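PDB 6O43: Orf11 from Staphylococcus phage P68, which is a potential phage lysin, probably helping to break down the staphylococcal cell wall. Local coordinates for residues L164-S167 with Q172-G175; V27-G32 with L186-K191; L77-H82 with L90-F95; A132-N137 with Y147-A152. All blocks are in the same frame, centred on the assembly; numbering follows the deposited sequence.

In the fold
Residues 27-32 and 186-191, which meet in interaction 2, bring near-terminal parts of a chain with helices and loops but no strands together, and the other three contacts are nested within the loop they close. The side chain of Asp92 in interaction 3 lies about 6 Å from the bound triiodobenzene compound. Interaction 4 lies on the opposite side of the chain's centre from interaction 2, their centres 28 Å apart. Its nearest atoms come within about 4 Å of those of interaction 3 without touching. Interaction 1 lies at the surface, its nearest atoms about 6 Å from those of interaction 4.

Interaction 1: residues L164-S167 with Q172-G175; sequences LKAS and QNYG
Leu164 and Tyr174 face each other where two antiparallel segments close a loop that contains the short helix 166-169, with Lys165 at its N-cap position. The two chains run close here, and the Tyr174 N to Leu164 O hydrogen bond, 2.8 Å long with an angle of 170° at the hydrogen, ties them together. Beside this N-H bond the same oxygen accepts a CA-H...O contact from Asn173 CA at 3.3 Å. On this packed side Leu164 CD2 lies 4.0 Å from Tyr174 CB, the two side chains crossing at a slant, and Trp156 of helix 152-159 touches both residues. The loose side belongs to Lys165, Asn173 and Gln172, all exposed. Here Asn173 reaches back with CG beside its own backbone N (chi1 -64°), which delivers its amide oxygen to the start of the helix: Ala166 N donates to Asn173 OD1 over 2.6 Å, from a position tilted 30° out of the amide plane. Ala166 CB rests 3.4 Å from that oxygen. Farther out, a water accepts from Ser167 N and gives a weak bond to Asn173 OD1, and Lys165, its chain bent near the end, donates to that water from NZ at 2.9 Å.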
loop_
_atom_site.group_PDB
_atom_site.type_symbol
_atom_site.label_atom_id
_atom_site.label_comp_id
_atom_site.label_asym_id
_atom_site.label_seq_id
_atom_site.Cartn_x
_atom_site.Cartn_y
_atom_site.Cartn_z
ATOM N N LEU A 164 -12.478 3.274 -9.870
ATOM C CA LEU A 164 -12.856 2.779 -8.551
ATOM C C LEU A 164 -14.339 2.981 -8.264
ATOM O O LEU A 164 -14.895 2.271 -7.421
ATOM C CB LEU A 164 -12.018 3.467 -7.468
ATOM C CG LEU A 164 -10.493 3.383 -7.578
ATOM C CD1 LEU A 164 -9.828 4.290 -6.546
ATOM C CD2 LEU A 164 -10.007 1.951 -7.414
ATOM N N LYS A 165 -14.989 3.921 -8.946
ATOM C CA LYS A 165 -16.395 4.206 -8.698
ATOM C C LYS A 165 -17.284 3.158 -9.356
ATOM O O LYS A 165 -17.007 2.689 -10.463
ATOM C CB LYS A 165 -16.758 5.598 -9.219
ATOM C CG LYS A 165 -15.956 6.730 -8.589
ATOM C CD LYS A 165 -16.288 8.082 -9.214
ATOM C CE LYS A 165 -17.332 8.845 -8.402
ATOM N NZ LYS A 165 -18.702 8.271 -8.535
ATOM N N ALA A 166 -18.368 2.799 -8.662
ATOM C CA ALA A 166 -19.301 1.815 -9.202
ATOM C C ALA A 166 -19.891 2.265 -10.533
ATOM O O ALA A 166 -20.184 1.429 -11.396
ATOM C CB ALA A 166 -20.413 1.540 -8.191
ATOM N N SER A 167 -20.074 3.574 -10.720
ATOM C CA SER A 167 -20.633 4.070 -11.973
ATOM C C SER A 167 -19.782 3.691 -13.177
ATOM O O SER A 167 -20.301 3.635 -14.296
ATOM C CB SER A 167 -20.805 5.589 -11.902
ATOM O OG SER A 167 -19.758 6.193 -11.163
ATOM N N GLN A 172 -18.954 -2.092 -7.950
ATOM C CA GLN A 172 -19.018 -1.501 -6.619
ATOM C C GLN A 172 -17.976 -0.402 -6.466
ATOM O O GLN A 172 -17.080 -0.267 -7.306
ATOM C CB GLN A 172 -18.796 -2.567 -5.547
ATOM C CG GLN A 172 -17.393 -3.149 -5.569
ATOM C CD GLN A 172 -17.102 -4.019 -4.366
ATOM O OE1 GLN A 172 -17.795 -5.004 -4.115
ATOM N NE2 GLN A 172 -16.073 -3.656 -3.609
ATOM N N ASN A 173 -18.078 0.378 -5.394
ATOM C CA ASN A 173 -17.090 1.408 -5.102
ATOM C C ASN A 173 -15.903 0.782 -4.379
ATOM O O ASN A 173 -16.070 0.144 -3.333
ATOM C CB ASN A 173 -17.709 2.522 -4.259
ATOM C CG ASN A 173 -18.802 3.271 -4.996
ATOM O OD1 ASN A 173 -18.656 3.609 -6.171
ATOM N ND2 ASN A 173 -19.910 3.529 -4.309
ATOM N N TYR A 174 -14.712 0.950 -4.941
ATOM C CA TYR A 174 -13.476 0.515 -4.311
ATOM C C TYR A 174 -12.745 1.718 -3.729
ATOM O O TYR A 174 -12.782 2.818 -4.287
ATOM C CB TYR A 174 -12.563 -0.203 -5.309
ATOM C CG TYR A 174 -13.176 -1.413 -5.980
ATOM C CD1 TYR A 174 -13.085 -2.674 -5.404
ATOM C CD2 TYR A 174 -13.834 -1.295 -7.196
ATOM C CE1 TYR A 174 -13.641 -3.785 -6.018
ATOM C CE2 TYR A 174 -14.391 -2.397 -7.818
ATOM C CZ TYR A 174 -14.292 -3.641 -7.225
ATOM O OH TYR A 174 -14.846 -4.740 -7.842
ATOM N N GLY A 175 -12.076 1.498 -2.598
ATOM C CA GLY A 175 -11.242 2.533 -2.028
ATOM C C GLY A 175 -9.945 2.701 -2.797
ATOM O O GLY A 175 -9.570 1.876 -3.628
HETATM O O HOH W 1 -20.141 5.802 -8.344
#

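Interaction 2: residues V27-G32 with L186-K191; sequences VPKVKG and LAWGGK
The turn at chi2 (-63°) folds the Lys29 chain so that it runs across the indole of Trp188, whose own CG lies beside its backbone N (chi1 -73°) and carries the ring out toward helix 23-30. The lysine chain and the indole run antiparallel, one alongside the other. Lys29 CB sits over the centre of the six-membered ring, 3.8 Å from the ring centroid and 10° off the ring normal, a CH-pi contact on one face. Its aliphatic chain then continues over the five-membered ring, where Lys29 CD is 4.0 Å from Trp188 NE1. The lysine thus uses its methylenes as a lid. Val30 comes in differently, at about a right angle to the tryptophan: its CG1 makes a close approach to the far end of the ring, 3.2 Å from Trp188 CH2. Behind the tryptophan, the chain leaves helix 177-187 through a Schellman motif, in which Gly189 takes a positive phi and Gly189 N bonds back to Leu186 O at 2.9 Å. Trp188 directly follows the helix, just before this glycine, and faces the other segment. Helix 61-71 touches Val30 through Ala65 and Trp188 through Val66. Leu21 adds a further contact to the tryptophan, while Val27, earlier on helix 23-30, packs on Glu44 and Arg48 of helix 44-57.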
loop_
_atom_site.group_PDB
_atom_site.type_symbol
_atom_site.label_atom_id
_atom_site.label_comp_id
_atom_site.label_asym_id
_atom_site.label_seq_id
_atom_site.Cartn_x
_atom_site.Cartn_y
_atom_site.Cartn_z
ATOM N N VAL A 27 4.013 5.115 16.746
ATOM C CA VAL A 27 3.347 4.264 17.736
ATOM C C VAL A 27 2.070 4.898 18.276
ATOM O O VAL A 27 1.009 4.260 18.192
ATOM C CB VAL A 27 4.331 3.881 18.857
ATOM C CG1 VAL A 27 3.611 3.073 19.925
ATOM C CG2 VAL A 27 5.501 3.096 18.284
ATOM N N PRO A 28 2.089 6.116 18.825
ATOM C CA PRO A 28 0.834 6.694 19.335
ATOM C C PRO A 28 -0.222 6.898 18.262
ATOM O O PRO A 28 -1.417 6.915 18.581
ATOM C CB PRO A 28 1.286 8.031 19.944
ATOM C CG PRO A 28 2.586 8.346 19.267
ATOM C CD PRO A 28 3.239 7.013 19.032
ATOM N N LYS A 29 0.181 7.051 16.997
ATOM C CA LYS A 29 -0.793 7.324 15.945
ATOM C C LYS A 29 -1.604 6.088 15.580
ATOM O O LYS A 29 -2.784 6.207 15.231
ATOM C CB LYS A 29 -0.087 7.869 14.700
ATOM C CG LYS A 29 0.503 9.261 14.865
ATOM C CD LYS A 29 -0.587 10.284 15.128
ATOM C CE LYS A 29 -0.038 11.698 15.093
ATOM N NZ LYS A 29 -1.023 12.682 15.620
ATOM N N VAL A 30 -1.002 4.903 15.659
ATOM C CA VAL A 30 -1.594 3.690 15.098
ATOM C C VAL A 30 -2.094 2.716 16.152
ATOM O O VAL A 30 -2.727 1.711 15.788
ATOM C CB VAL A 30 -0.600 2.969 14.162
ATOM C CG1 VAL A 30 0.005 3.953 13.175
ATOM C CG2 VAL A 30 0.489 2.279 14.978
ATOM N N LYS A 31 -1.841 2.972 17.440
ATOM C CA LYS A 31 -2.127 1.973 18.466
ATOM C C LYS A 31 -3.601 1.592 18.508
ATOM O O LYS A 31 -3.937 0.471 18.904
ATOM C CB LYS A 31 -1.674 2.478 19.838
ATOM C CG LYS A 31 -2.341 3.771 20.277
ATOM N N GLY A 32 -4.493 2.495 18.113
ATOM C CA GLY A 32 -5.905 2.180 18.125
ATOM C C GLY A 32 -6.467 1.582 16.850
ATOM O O GLY A 32 -7.682 1.386 16.754
ATOM N N LEU A 186 0.587 12.645 5.315
ATOM C CA LEU A 186 0.584 14.095 5.481
ATOM C C LEU A 186 -0.183 14.506 6.732
ATOM O O LEU A 186 0.277 15.352 7.507
ATOM C CB LEU A 186 -0.008 14.761 4.239
ATOM C CG LEU A 186 0.741 14.538 2.923
ATOM C CD1 LEU A 186 -0.132 14.923 1.741
ATOM C CD2 LEU A 186 2.045 15.327 2.906
ATOM N N ALA A 187 -1.362 13.917 6.946
ATOM C CA ALA A 187 -2.128 14.221 8.150
ATOM C C ALA A 187 -1.293 14.003 9.406
ATOM O O ALA A 187 -1.446 14.724 10.400
ATOM C CB ALA A 187 -3.394 13.368 8.194
ATOM N N TRP A 188 -0.398 13.019 9.376
ATOM C CA TRP A 188 0.448 12.683 10.513
ATOM C C TRP A 188 1.746 13.481 10.552
ATOM O O TRP A 188 2.594 13.218 11.409
ATOM C CB TRP A 188 0.764 11.187 10.504
ATOM C CG TRP A 188 -0.387 10.316 10.891
ATOM C CD1 TRP A 188 -1.620 10.721 11.313
ATOM C CD2 TRP A 188 -0.407 8.885 10.903
ATOM N NE1 TRP A 188 -2.408 9.629 11.583
ATOM C CE2 TRP A 188 -1.686 8.490 11.340
ATOM C CE3 TRP A 188 0.532 7.901 10.583
ATOM C CZ2 TRP A 188 -2.050 7.153 11.466
ATOM C CZ3 TRP A 188 0.168 6.574 10.708
ATOM C CH2 TRP A 188 -1.112 6.212 11.145
ATOM N N GLY A 189 1.928 14.437 9.646
ATOM C CA GLY A 189 3.127 15.250 9.648
ATOM C C GLY A 189 4.280 14.712 8.834
ATOM O O GLY A 189 5.415 15.163 9.027
ATOM N N GLY A 190 4.037 13.761 7.935
ATOM C CA GLY A 190 5.061 13.262 7.045
ATOM C C GLY A 190 5.134 14.073 5.766
ATOM O O GLY A 190 4.438 15.073 5.583
ATOM N N LYS A 191 5.991 13.615 4.857
ATOM C CA LYS A 191 6.220 14.313 3.601
ATOM C C LYS A 191 6.224 13.334 2.436
ATOM O O LYS A 191 6.717 12.209 2.555
ATOM C CB LYS A 191 7.545 15.081 3.626
#

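Interaction 3: residues L77-H82 with L90-F95; sequences LGWLNH and LTDAKF
Trp79 N gives the hydrogen bond that joins these segments, reaching Asp92 OD2 at 2.7 Å and meeting it nearly along the C-O axis of the carboxylate. Asp92 stretches out from helix 89-104 with CG turned to the far side from its N (chi1 -166°), which carries the acid group into the bend of the 77-82 loop. The loop comes very close there: Gly78 CA, bearing no side chain, is 3.2 Å from the same oxygen. The other oxygen, Asp92 OD1, accepts from Arg86 N, so this buried carboxylate links two parts of the chain that precede the helix. The indole of Trp79 crosses Asp92 at a slant, ring and carboxylate planes 33° apart, and its CD1 lies 3.0 Å from Asp92 OD2. Farther along the ring, Trp79 NE1 is 3.7 Å from Ala93 CB, and that nitrogen donates to Tyr89 O in the first turn of the helix. Phe36, Phe64 and an edge-to-face Trp39 also meet the tryptophan. A helix aspartate thus accepts from two loop N-H groups, and the bond to Arg86 N probably helps position Arg86 in the pocket where it, Trp39 and Tyr89 contact the bound triiodobenzene compound.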
loop_
_atom_site.group_PDB
_atom_site.type_symbol
_atom_site.label_atom_id
_atom_site.label_comp_id
_atom_site.label_asym_id
_atom_site.label_seq_id
_atom_site.Cartn_x
_atom_site.Cartn_y
_atom_site.Cartn_z
ATOM N N LEU A 77 -7.665 -12.599 7.836
ATOM C CA LEU A 77 -6.531 -12.044 7.111
ATOM C C LEU A 77 -5.493 -11.479 8.073
ATOM O O LEU A 77 -5.824 -10.954 9.140
ATOM C CB LEU A 77 -6.981 -10.948 6.140
ATOM C CG LEU A 77 -8.068 -11.319 5.128
ATOM C CD1 LEU A 77 -8.516 -10.083 4.361
ATOM C CD2 LEU A 77 -7.575 -12.399 4.176
ATOM N N GLY A 78 -4.228 -11.590 7.680
ATOM C CA GLY A 78 -3.137 -11.061 8.469
ATOM C C GLY A 78 -2.940 -9.575 8.243
ATOM O O GLY A 78 -3.825 -8.866 7.759
ATOM N N TRP A 79 -1.744 -9.105 8.596
ATOM C CA TRP A 79 -1.435 -7.683 8.499
ATOM C C TRP A 79 -1.710 -7.151 7.097
ATOM O O TRP A 79 -1.444 -7.819 6.093
ATOM C CB TRP A 79 0.030 -7.434 8.877
ATOM C CG TRP A 79 0.346 -7.650 10.338
ATOM C CD1 TRP A 79 0.901 -8.766 10.898
ATOM C CD2 TRP A 79 0.141 -6.721 11.414
ATOM N NE1 TRP A 79 1.044 -8.592 12.254
ATOM C CE2 TRP A 79 0.584 -7.349 12.596
ATOM C CE3 TRP A 79 -0.378 -5.424 11.493
ATOM C CZ2 TRP A 79 0.527 -6.724 13.841
ATOM C CZ3 TRP A 79 -0.437 -4.807 12.727
ATOM C CH2 TRP A 79 0.014 -5.458 13.888
ATOM N N LEU A 80 -2.248 -5.933 7.037
ATOM C CA LEU A 80 -2.540 -5.213 5.800
ATOM C C LEU A 80 -3.652 -5.860 4.985
ATOM O O LEU A 80 -3.905 -5.438 3.850
ATOM C CB LEU A 80 -1.288 -5.065 4.924
ATOM C CG LEU A 80 0.038 -4.782 5.651
ATOM C CD1 LEU A 80 1.151 -4.536 4.643
ATOM C CD2 LEU A 80 -0.086 -3.615 6.625
ATOM N N ASN A 81 -4.343 -6.860 5.536
ATOM C CA ASN A 81 -5.355 -7.618 4.802
ATOM C C ASN A 81 -4.764 -8.276 3.560
ATOM O O ASN A 81 -5.441 -8.439 2.541
ATOM C CB ASN A 81 -6.553 -6.738 4.429
ATOM C CG ASN A 81 -7.440 -6.430 5.621
ATOM O OD1 ASN A 81 -7.467 -7.178 6.594
ATOM N ND2 ASN A 81 -8.176 -5.327 5.544
ATOM N N HIS A 82 -3.495 -8.675 3.650
ATOM C CA HIS A 82 -2.772 -9.164 2.481
ATOM C C HIS A 82 -3.222 -10.564 2.079
ATOM O O HIS A 82 -3.500 -10.819 0.901
ATOM C CB HIS A 82 -1.268 -9.144 2.759
ATOM C CG HIS A 82 -0.430 -9.127 1.522
ATOM N ND1 HIS A 82 0.069 -7.962 0.979
ATOM C CD2 HIS A 82 -0.012 -10.130 0.712
ATOM C CE1 HIS A 82 0.765 -8.248 -0.106
ATOM N NE2 HIS A 82 0.731 -9.557 -0.291
ATOM N N LEU A 90 3.769 -11.835 15.215
ATOM C CA LEU A 90 5.123 -11.516 14.774
ATOM C C LEU A 90 5.497 -12.313 13.531
ATOM O O LEU A 90 6.035 -11.756 12.569
ATOM C CB LEU A 90 6.131 -11.771 15.896
ATOM C CG LEU A 90 7.540 -11.252 15.604
ATOM C CD1 LEU A 90 7.493 -9.767 15.268
ATOM C CD2 LEU A 90 8.474 -11.508 16.780
ATOM N N THR A 91 5.228 -13.620 13.539
ATOM C CA THR A 91 5.422 -14.423 12.336
ATOM C C THR A 91 4.657 -13.840 11.153
ATOM O O THR A 91 5.139 -13.866 10.014
ATOM C CB THR A 91 4.982 -15.866 12.592
ATOM O OG1 THR A 91 5.800 -16.446 13.619
ATOM C CG2 THR A 91 5.096 -16.693 11.316
ATOM N N ASP A 92 3.462 -13.303 11.405
ATOM C CA ASP A 92 2.655 -12.771 10.313
ATOM C C ASP A 92 3.245 -11.475 9.767
ATOM O O ASP A 92 3.273 -11.265 8.548
ATOM C CB ASP A 92 1.215 -12.551 10.779
ATOM C CG ASP A 92 0.258 -12.332 9.622
ATOM O OD1 ASP A 92 -0.128 -13.329 8.976
ATOM O OD2 ASP A 92 -0.101 -11.170 9.344
ATOM N N ALA A 93 3.717 -10.593 10.652
ATOM C CA ALA A 93 4.316 -9.344 10.192
ATOM C C ALA A 93 5.540 -9.608 9.327
ATOM O O ALA A 93 5.708 -8.987 8.270
ATOM C CB ALA A 93 4.680 -8.453 11.380
ATOM N N LYS A 94 6.406 -10.532 9.755
ATOM C CA LYS A 94 7.600 -10.845 8.974
ATOM C C LYS A 94 7.242 -11.544 7.665
ATOM O O LYS A 94 7.872 -11.298 6.628
ATOM C CB LYS A 94 8.554 -11.712 9.795
ATOM C CG LYS A 94 9.085 -11.062 11.068
ATOM C CD LYS A 94 10.076 -11.990 11.756
ATOM C CE LYS A 94 10.584 -11.413 13.066
ATOM N NZ LYS A 94 11.475 -12.375 13.769
ATOM N N PHE A 95 6.250 -12.434 7.697
ATOM C CA PHE A 95 5.785 -13.069 6.466
ATOM C C PHE A 95 5.322 -12.024 5.456
ATOM O O PHE A 95 5.710 -12.061 4.282
ATOM C CB PHE A 95 4.660 -14.056 6.794
ATOM C CG PHE A 95 3.987 -14.649 5.585
ATOM C CD1 PHE A 95 4.643 -15.575 4.790
ATOM C CD2 PHE A 95 2.686 -14.297 5.258
ATOM C CE1 PHE A 95 4.019 -16.130 3.676
ATOM C CE2 PHE A 95 2.057 -14.849 4.148
ATOM C CZ PHE A 95 2.725 -15.767 3.356
#

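Interaction 4: residues A132-N137 with Y147-A152; sequences ADFAKN and YIPLTA
Phe134 pushes its ring from helix 124-136 against Ile148 and Pro149, overlapping the isoleucine along one side and the proline at its far end. With CG placed opposite the backbone N (chi1 -168°), the phenyl group projects from the helix toward the 147-152 segment. Ile148 and the ring lie alongside, pointing opposite ways, and the closest approach is from Phe134 CE1 to Ile148 CB at 3.7 Å. Both branches of the isoleucine join in: its CG2 is 3.8 Å from Phe134 CD1, and its CD1 reaches that same ring atom at 4.0 Å. Pro149 approaches at about a right angle, putting CG 3.4 Å from Phe134 CZ. No polar atom takes part in this exchange, which is a purely apolar helix-to-turn contact within this strand-free helical fold. Residues 148-150 keep helical backbone angles without the regular bonds and join helix 143-147 to helix 152-159, where Thr151 stands at the N-cap position and its OG1 accepts from Ala154 N. Tyr159 of that helix touches both Phe134 and Ile148, and Pro110 adds to the packing on the phenylalanine. At the end of helix 124-136, Asn137 ND2 donates to Asp133 OD1 over 2.9 Å, coming from above the carboxylate plane, 41° out of it. The second oxygen, Asp133 OD2, is hydrogen-bonded to Tyr159 OH and to His12 NE2.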
loop_
_atom_site.group_PDB
_atom_site.type_symbol
_atom_site.label_atom_id
_atom_site.label_comp_id
_atom_site.label_asym_id
_atom_site.label_seq_id
_atom_site.Cartn_x
_atom_site.Cartn_y
_atom_site.Cartn_z
ATOM N N ALA A 132 2.897 2.749 -20.103
ATOM C CA ALA A 132 4.225 3.315 -20.320
ATOM C C ALA A 132 4.871 3.755 -19.010
ATOM O O ALA A 132 6.067 3.523 -18.793
ATOM C CB ALA A 132 4.133 4.486 -21.297
ATOM N N ASP A 133 4.105 4.405 -18.131
ATOM C CA ASP A 133 4.656 4.816 -16.843
ATOM C C ASP A 133 5.137 3.611 -16.049
ATOM O O ASP A 133 6.239 3.621 -15.487
ATOM C CB ASP A 133 3.617 5.598 -16.038
ATOM C CG ASP A 133 4.168 6.097 -14.710
ATOM O OD1 ASP A 133 4.908 7.100 -14.719
ATOM O OD2 ASP A 133 3.879 5.470 -13.668
ATOM N N PHE A 134 4.322 2.557 -15.997
ATOM C CA PHE A 134 4.695 1.384 -15.216
ATOM C C PHE A 134 5.945 0.723 -15.778
ATOM O O PHE A 134 6.814 0.271 -15.020
ATOM C CB PHE A 134 3.543 0.382 -15.176
ATOM C CG PHE A 134 3.747 -0.711 -14.174
ATOM C CD1 PHE A 134 3.452 -0.496 -12.835
ATOM C CD2 PHE A 134 4.260 -1.938 -14.559
ATOM C CE1 PHE A 134 3.645 -1.487 -11.899
ATOM C CE2 PHE A 134 4.459 -2.935 -13.626
ATOM C CZ PHE A 134 4.152 -2.706 -12.290
ATOM N N ALA A 135 6.052 0.653 -17.107
ATOM C CA ALA A 135 7.198 -0.006 -17.722
ATOM C C ALA A 135 8.461 0.832 -17.583
ATOM O O ALA A 135 9.560 0.286 -17.440
ATOM C CB ALA A 135 6.911 -0.293 -19.198
ATOM N N LYS A 136 8.324 2.156 -17.609
ATOM C CA LYS A 136 9.470 3.052 -17.675
ATOM C C LYS A 136 9.802 3.717 -16.345
ATOM O O LYS A 136 10.985 3.892 -16.030
ATOM C CB LYS A 136 9.223 4.131 -18.737
ATOM C CG LYS A 136 10.468 4.573 -19.490
ATOM C CD LYS A 136 10.145 5.649 -20.521
ATOM N N ASN A 137 8.795 4.088 -15.549
ATOM C CA ASN A 137 9.010 4.930 -14.376
ATOM C C ASN A 137 8.741 4.244 -13.043
ATOM O O ASN A 137 9.110 4.799 -12.002
ATOM C CB ASN A 137 8.136 6.190 -14.460
ATOM C CG ASN A 137 8.403 7.003 -15.709
ATOM O OD1 ASN A 137 9.553 7.201 -16.107
ATOM N ND2 ASN A 137 7.335 7.469 -16.345
ATOM N N TYR A 147 1.844 -3.543 -6.023
ATOM C CA TYR A 147 0.395 -3.711 -6.064
ATOM C C TYR A 147 -0.216 -3.631 -7.458
ATOM O O TYR A 147 -1.145 -4.384 -7.754
ATOM C CB TYR A 147 -0.271 -2.669 -5.160
ATOM C CG TYR A 147 -0.012 -2.893 -3.682
ATOM C CD1 TYR A 147 -0.686 -3.886 -2.984
ATOM C CD2 TYR A 147 0.904 -2.111 -2.988
ATOM C CE1 TYR A 147 -0.459 -4.099 -1.631
ATOM C CE2 TYR A 147 1.138 -2.315 -1.632
ATOM C CZ TYR A 147 0.452 -3.310 -0.961
ATOM O OH TYR A 147 0.684 -3.512 0.380
ATOM N N ILE A 148 0.279 -2.748 -8.329
ATOM C CA ILE A 148 -0.439 -2.449 -9.575
ATOM C C ILE A 148 -0.693 -3.687 -10.430
ATOM O O ILE A 148 -1.831 -3.863 -10.901
ATOM C CB ILE A 148 0.292 -1.340 -10.351
ATOM C CG1 ILE A 148 -0.006 0.029 -9.726
ATOM C CG2 ILE A 148 -0.106 -1.364 -11.825
ATOM C CD1 ILE A 148 1.022 1.080 -10.036
ATOM N N PRO A 149 0.286 -4.561 -10.685
ATOM C CA PRO A 149 0.042 -5.671 -11.625
ATOM C C PRO A 149 -1.022 -6.651 -11.167
ATOM O O PRO A 149 -1.613 -7.332 -12.014
ATOM C CB PRO A 149 1.410 -6.362 -11.727
ATOM C CG PRO A 149 2.397 -5.371 -11.197
ATOM C CD PRO A 149 1.669 -4.553 -10.183
ATOM N N LEU A 150 -1.301 -6.731 -9.865
ATOM C CA LEU A 150 -1.985 -7.890 -9.305
ATOM C C LEU A 150 -3.504 -7.768 -9.257
ATOM O O LEU A 150 -4.187 -8.798 -9.242
ATOM C CB LEU A 150 -1.451 -8.169 -7.899
ATOM C CG LEU A 150 0.018 -8.587 -7.902
ATOM C CD1 LEU A 150 0.550 -8.747 -6.490
ATOM C CD2 LEU A 150 0.181 -9.877 -8.692
ATOM N N THR A 151 -4.054 -6.558 -9.223
ATOM C CA THR A 151 -5.497 -6.378 -9.200
ATOM C C THR A 151 -5.865 -5.177 -10.054
ATOM O O THR A 151 -5.086 -4.228 -10.186
ATOM C CB THR A 151 -6.039 -6.178 -7.777
ATOM O OG1 THR A 151 -5.540 -4.946 -7.244
ATOM C CG2 THR A 151 -5.617 -7.326 -6.868
ATOM N N ALA A 152 -7.061 -5.233 -10.643
ATOM C CA ALA A 152 -7.550 -4.100 -11.420
ATOM C C ALA A 152 -7.790 -2.889 -10.530
ATOM O O ALA A 152 -7.563 -1.748 -10.949
ATOM C CB ALA A 152 -8.828 -4.485 -12.169
#